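Local structure of aminopeptidase N (Francisella tularensis subsp. tularensis, 5DLL) at residues Q327-E332 / H374-E379; A366-P371 / Y393-E398. The protein probably trims single amino acids from the N-termini of intracellular peptides as a zinc-dependent M1-family aminopeptidase, with a preference for alanine. All coordinates share one frame; numbering follows the deposited sequence.

Interactions 1 and 2 both lie in the M1 catalytic domain, with centres about 11 Å apart. Their segments alternate along the chain: 327-332 starts helix 328-346, 366-371 lies at the C-terminal part of helix 349-369, the loop that follows holds 374-379, and 393-398 lies early in helix 390-423. Interaction 1 therefore sets loop against helix, whereas interaction 2 joins two helices. They also touch directly: Ile376 CG2 lies 3.7 Å from Lys395 CG, and Glu332 CG lies 3.6 Å from Tyr393 CE2. Helix 390-423 thus meets both sides of interaction 1: the loop through Lys395, and the zinc-ligand segment through Tyr393.

Interaction 1: Q327-E332 / H374-E379; sequences QLSLKE and HPIRPE. With ZN (zinc ion), chain B.
The side chains of Gln327 and Arg377 run side by side, pointing the same way, with the amide and guanidinium planes 60° apart and Gln327 OE1 at the guanidinium edge and in its plane. This contact sits at the start of helix 328-346, which carries the last ligand of the HExxH-x18-E zinc motif of M1 peptidases; Gln327 is its N-cap residue. The approach is not a hydrogen bond: OE1 lies 4.0 Å from Arg377 NH1 and is nearer to the methylene Arg377 CD, at 3.2 Å. Each polar end has a partner in helix 430-439, Arg377 NH1 forming a salt bridge with Asp431 and Gln327 OE1 accepting a weak hydrogen bond from Cys430 N. Two residues on, Ser329 directs its side chain at the loop, with CB 3.5 Å from the carbonyl oxygen of Ile376 and 4.0 Å from Ile376 CB. Ile376 CG1 takes the position between its backbone N and carbonyl carbon (chi1 66°), with the chain extended beyond it, so that CD1 lies 4.0 Å from Ser329 OG, a van der Waals approach. Tyr452 packs against Ser329, Ile376 and Arg377 alike. The far end of the helical segment belongs to the metal site. There Glu332 binds the zinc ion through both carboxylate oxygens, completing a site with His309 and His313, while Lys331 NZ, also paired with Glu276, makes a salt bridge to Glu332 OE1 at 2.8 Å, meeting it from above the carboxylate, 45° out of its plane.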
# COMPACT_ATOMS: atom_id res chain seq x y z
N GLN A 327 11.90 11.71 7.56
CA GLN A 327 10.92 12.50 6.84
C GLN A 327 10.15 11.69 5.78
O GLN A 327 9.62 12.25 4.82
CB GLN A 327 11.65 13.69 6.18
CG GLN A 327 11.43 15.05 6.83
CD GLN A 327 11.74 15.11 8.32
OE1 GLN A 327 10.89 15.48 9.13
NE2 GLN A 327 12.97 14.79 8.68
N LEU A 328 10.06 10.38 5.98
CA LEU A 328 9.51 9.46 4.98
C LEU A 328 7.97 9.48 4.96
O LEU A 328 7.36 9.10 3.96
CB LEU A 328 10.03 8.04 5.24
CG LEU A 328 10.38 7.15 4.04
CD1 LEU A 328 11.18 7.89 2.98
CD2 LEU A 328 11.16 5.94 4.53
N SER A 329 7.35 9.92 6.06
CA SER A 329 5.90 10.11 6.12
C SER A 329 5.42 11.29 5.25
O SER A 329 4.21 11.45 5.04
CB SER A 329 5.44 10.33 7.56
OG SER A 329 6.00 11.52 8.10
N LEU A 330 6.35 12.12 4.80
CA LEU A 330 6.08 13.17 3.81
C LEU A 330 6.31 12.68 2.37
O LEU A 330 5.48 12.94 1.50
CB LEU A 330 6.95 14.40 4.08
CG LEU A 330 6.84 15.54 3.06
CD1 LEU A 330 5.42 16.08 3.02
CD2 LEU A 330 7.84 16.64 3.38
N LYS A 331 7.43 12.00 2.12
CA LYS A 331 7.75 11.56 0.75
C LYS A 331 6.72 10.56 0.26
O LYS A 331 6.26 10.65 -0.88
CB LYS A 331 9.14 10.92 0.64
CG LYS A 331 9.47 10.47 -0.78
CD LYS A 331 10.76 9.67 -0.87
CE LYS A 331 10.54 8.20 -0.56
NZ LYS A 331 10.05 7.44 -1.74
N GLU A 332 6.37 9.61 1.12
CA GLU A 332 5.43 8.57 0.74
C GLU A 332 4.00 8.91 1.16
O GLU A 332 3.10 8.79 0.34
CB GLU A 332 5.87 7.20 1.27
CG GLU A 332 7.04 6.58 0.50
CD GLU A 332 6.72 6.24 -0.96
OE1 GLU A 332 7.70 5.87 -1.64
OE2 GLU A 332 5.55 6.41 -1.33
N HIS A 374 5.23 3.50 17.27
CA HIS A 374 6.08 4.65 16.98
C HIS A 374 5.27 5.79 16.34
O HIS A 374 4.15 5.58 15.89
CB HIS A 374 7.26 4.26 16.07
CG HIS A 374 6.86 3.62 14.77
ND1 HIS A 374 6.44 2.31 14.68
CD2 HIS A 374 6.85 4.11 13.51
CE1 HIS A 374 6.17 2.03 13.42
NE2 HIS A 374 6.41 3.10 12.68
N PRO A 375 5.84 7.02 16.34
CA PRO A 375 5.19 8.12 15.62
C PRO A 375 5.46 8.00 14.12
O PRO A 375 6.32 7.21 13.71
CB PRO A 375 5.87 9.38 16.19
CG PRO A 375 6.83 8.92 17.24
CD PRO A 375 7.09 7.47 16.98
N ILE A 376 4.75 8.78 13.31
CA ILE A 376 4.97 8.76 11.86
C ILE A 376 6.32 9.38 11.49
O ILE A 376 6.90 9.04 10.44
CB ILE A 376 3.80 9.42 11.09
CG1 ILE A 376 3.70 10.92 11.38
CG2 ILE A 376 2.49 8.71 11.42
CD1 ILE A 376 2.73 11.66 10.48
N ARG A 377 6.82 10.27 12.35
CA ARG A 377 8.21 10.74 12.27
C ARG A 377 8.93 10.36 13.56
O ARG A 377 8.89 11.10 14.56
CB ARG A 377 8.27 12.25 12.04
CG ARG A 377 9.68 12.78 11.83
CD ARG A 377 9.72 14.30 11.81
NE ARG A 377 9.15 14.85 13.03
CZ ARG A 377 8.71 16.10 13.18
NH1 ARG A 377 8.79 16.98 12.17
NH2 ARG A 377 8.20 16.48 14.34
N PRO A 378 9.60 9.18 13.56
CA PRO A 378 10.38 8.73 14.72
C PRO A 378 11.54 9.67 15.06
O PRO A 378 11.97 10.45 14.20
CB PRO A 378 10.91 7.36 14.28
CG PRO A 378 10.00 6.91 13.20
CD PRO A 378 9.58 8.16 12.49
N GLU A 379 12.03 9.60 16.30
CA GLU A 379 13.20 10.36 16.74
C GLU A 379 14.49 9.51 16.67
O GLU A 379 15.58 10.01 16.99
CB GLU A 379 12.99 10.91 18.16
CG GLU A 379 12.22 12.23 18.22
CD GLU A 379 13.08 13.44 17.86
OE1 GLU A 379 14.11 13.68 18.54
OE2 GLU A 379 12.72 14.17 16.91
ZN ZN B . 6.22 5.38 -2.90

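Interaction 2: A366-P371 / Y393-E398; sequences AEDASP and YNKGAE
Asp368 and Lys395 form a long salt bridge between two helices, Asp368 near the C-terminal end of helix 349-369 and Lys395 early in helix 390-423. The evidence is a single approach, Asp368 OD2 to Lys395 NZ at 3.6 Å, with no hydrogen bond between the segments. The backbones stand well apart, the nearest CA atoms being those of Asp368 and Lys395 at 10.5 Å, so the side chains must span the interval. Lys395 covers most of it: CG is anti to the backbone N (chi1 173°), and the chain stays extended to NZ. It crosses the shorter Asp368 side chain at about a right angle, bringing the ammonium to one carboxylate oxygen. Both residues are buried, and OD2 has a stronger partner in the Gln364 amide, which donates to it from one turn earlier on the same helix. Gln364 also touches Lys395; its hydrogen bond to Asp368 probably helps to position the carboxylate. In the fold, this long ion pair spans two helices of the M1 catalytic domain, with the Lys395 side chain about 11 Å from that of the zinc ligand Glu332. Further along, Ser370 OG turns back to donate a hydrogen bond to Glu367 O over 2.7 Å, meeting the carbonyl at 124° and 26° off its plane. Glu367 itself connects the two helices a second time, through a hydrogen bond between OE1 and Thr391 OG1.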
# COMPACT_ATOMS: atom_id res chain seq x y z
N ALA A 366 -3.24 -1.84 15.38
CA ALA A 366 -2.56 -3.00 15.96
C ALA A 366 -1.07 -2.74 16.21
O ALA A 366 -0.51 -3.22 17.19
CB ALA A 366 -2.73 -4.23 15.08
N GLU A 367 -0.45 -1.98 15.31
CA GLU A 367 0.95 -1.57 15.45
C GLU A 367 1.14 -0.56 16.59
O GLU A 367 2.13 -0.64 17.32
CB GLU A 367 1.47 -0.99 14.14
CG GLU A 367 2.96 -0.69 14.13
CD GLU A 367 3.49 -0.42 12.73
OE1 GLU A 367 2.95 0.48 12.05
OE2 GLU A 367 4.45 -1.10 12.32
N ASP A 368 0.21 0.38 16.73
CA ASP A 368 0.27 1.38 17.80
C ASP A 368 -0.08 0.79 19.17
O ASP A 368 0.22 1.40 20.20
CB ASP A 368 -0.64 2.58 17.49
CG ASP A 368 0.05 3.66 16.67
OD1 ASP A 368 1.30 3.62 16.49
OD2 ASP A 368 -0.66 4.58 16.20
N ALA A 369 -0.72 -0.38 19.19
CA ALA A 369 -1.00 -1.13 20.43
C ALA A 369 0.18 -2.01 20.85
O ALA A 369 0.27 -2.43 22.00
CB ALA A 369 -2.24 -1.98 20.26
N SER A 370 1.08 -2.28 19.90
CA SER A 370 2.20 -3.20 20.11
C SER A 370 3.42 -2.52 20.76
O SER A 370 3.45 -1.29 20.89
CB SER A 370 2.61 -3.85 18.77
OG SER A 370 3.35 -2.96 17.94
N PRO A 371 4.42 -3.32 21.18
CA PRO A 371 5.72 -2.78 21.60
C PRO A 371 6.48 -2.06 20.48
O PRO A 371 7.36 -1.25 20.76
CB PRO A 371 6.50 -4.04 22.02
CG PRO A 371 5.46 -5.04 22.37
CD PRO A 371 4.31 -4.77 21.45
N TYR A 393 3.53 5.08 6.51
CA TYR A 393 2.96 5.25 5.17
C TYR A 393 1.47 5.59 5.22
O TYR A 393 1.04 6.62 4.69
CB TYR A 393 3.15 3.97 4.35
CG TYR A 393 4.54 3.81 3.77
CD1 TYR A 393 5.67 3.87 4.59
CD2 TYR A 393 4.73 3.59 2.40
CE1 TYR A 393 6.94 3.72 4.06
CE2 TYR A 393 6.00 3.44 1.87
CZ TYR A 393 7.10 3.51 2.70
OH TYR A 393 8.37 3.36 2.18
N ASN A 394 0.69 4.71 5.84
CA ASN A 394 -0.77 4.79 5.79
C ASN A 394 -1.37 5.79 6.78
O ASN A 394 -2.28 6.53 6.43
CB ASN A 394 -1.38 3.40 5.95
CG ASN A 394 -0.82 2.39 4.95
OD1 ASN A 394 0.06 1.60 5.28
ND2 ASN A 394 -1.32 2.44 3.72
N LYS A 395 -0.86 5.82 8.02
CA LYS A 395 -1.22 6.90 8.95
C LYS A 395 -0.57 8.22 8.55
O LYS A 395 -1.04 9.28 8.93
CB LYS A 395 -0.89 6.55 10.40
CG LYS A 395 -1.09 7.70 11.39
CD LYS A 395 -1.01 7.24 12.84
CE LYS A 395 -1.14 8.41 13.81
NZ LYS A 395 -1.23 8.00 15.23
N GLY A 396 0.52 8.16 7.78
CA GLY A 396 1.12 9.36 7.18
C GLY A 396 0.17 10.06 6.22
O GLY A 396 0.02 11.28 6.27
N ALA A 397 -0.47 9.28 5.35
CA ALA A 397 -1.47 9.80 4.41
C ALA A 397 -2.71 10.36 5.12
O ALA A 397 -3.25 11.40 4.72
CB ALA A 397 -1.88 8.72 3.42
N GLU A 398 -3.16 9.67 6.17
CA GLU A 398 -4.29 10.14 7.00
C GLU A 398 -4.03 11.53 7.55
O GLU A 398 -4.95 12.34 7.63
CB GLU A 398 -4.55 9.18 8.17
CG GLU A 398 -5.13 7.83 7.78
CD GLU A 398 -6.52 7.93 7.18
OE1 GLU A 398 -7.45 8.39 7.90
OE2 GLU A 398 -6.69 7.54 6.00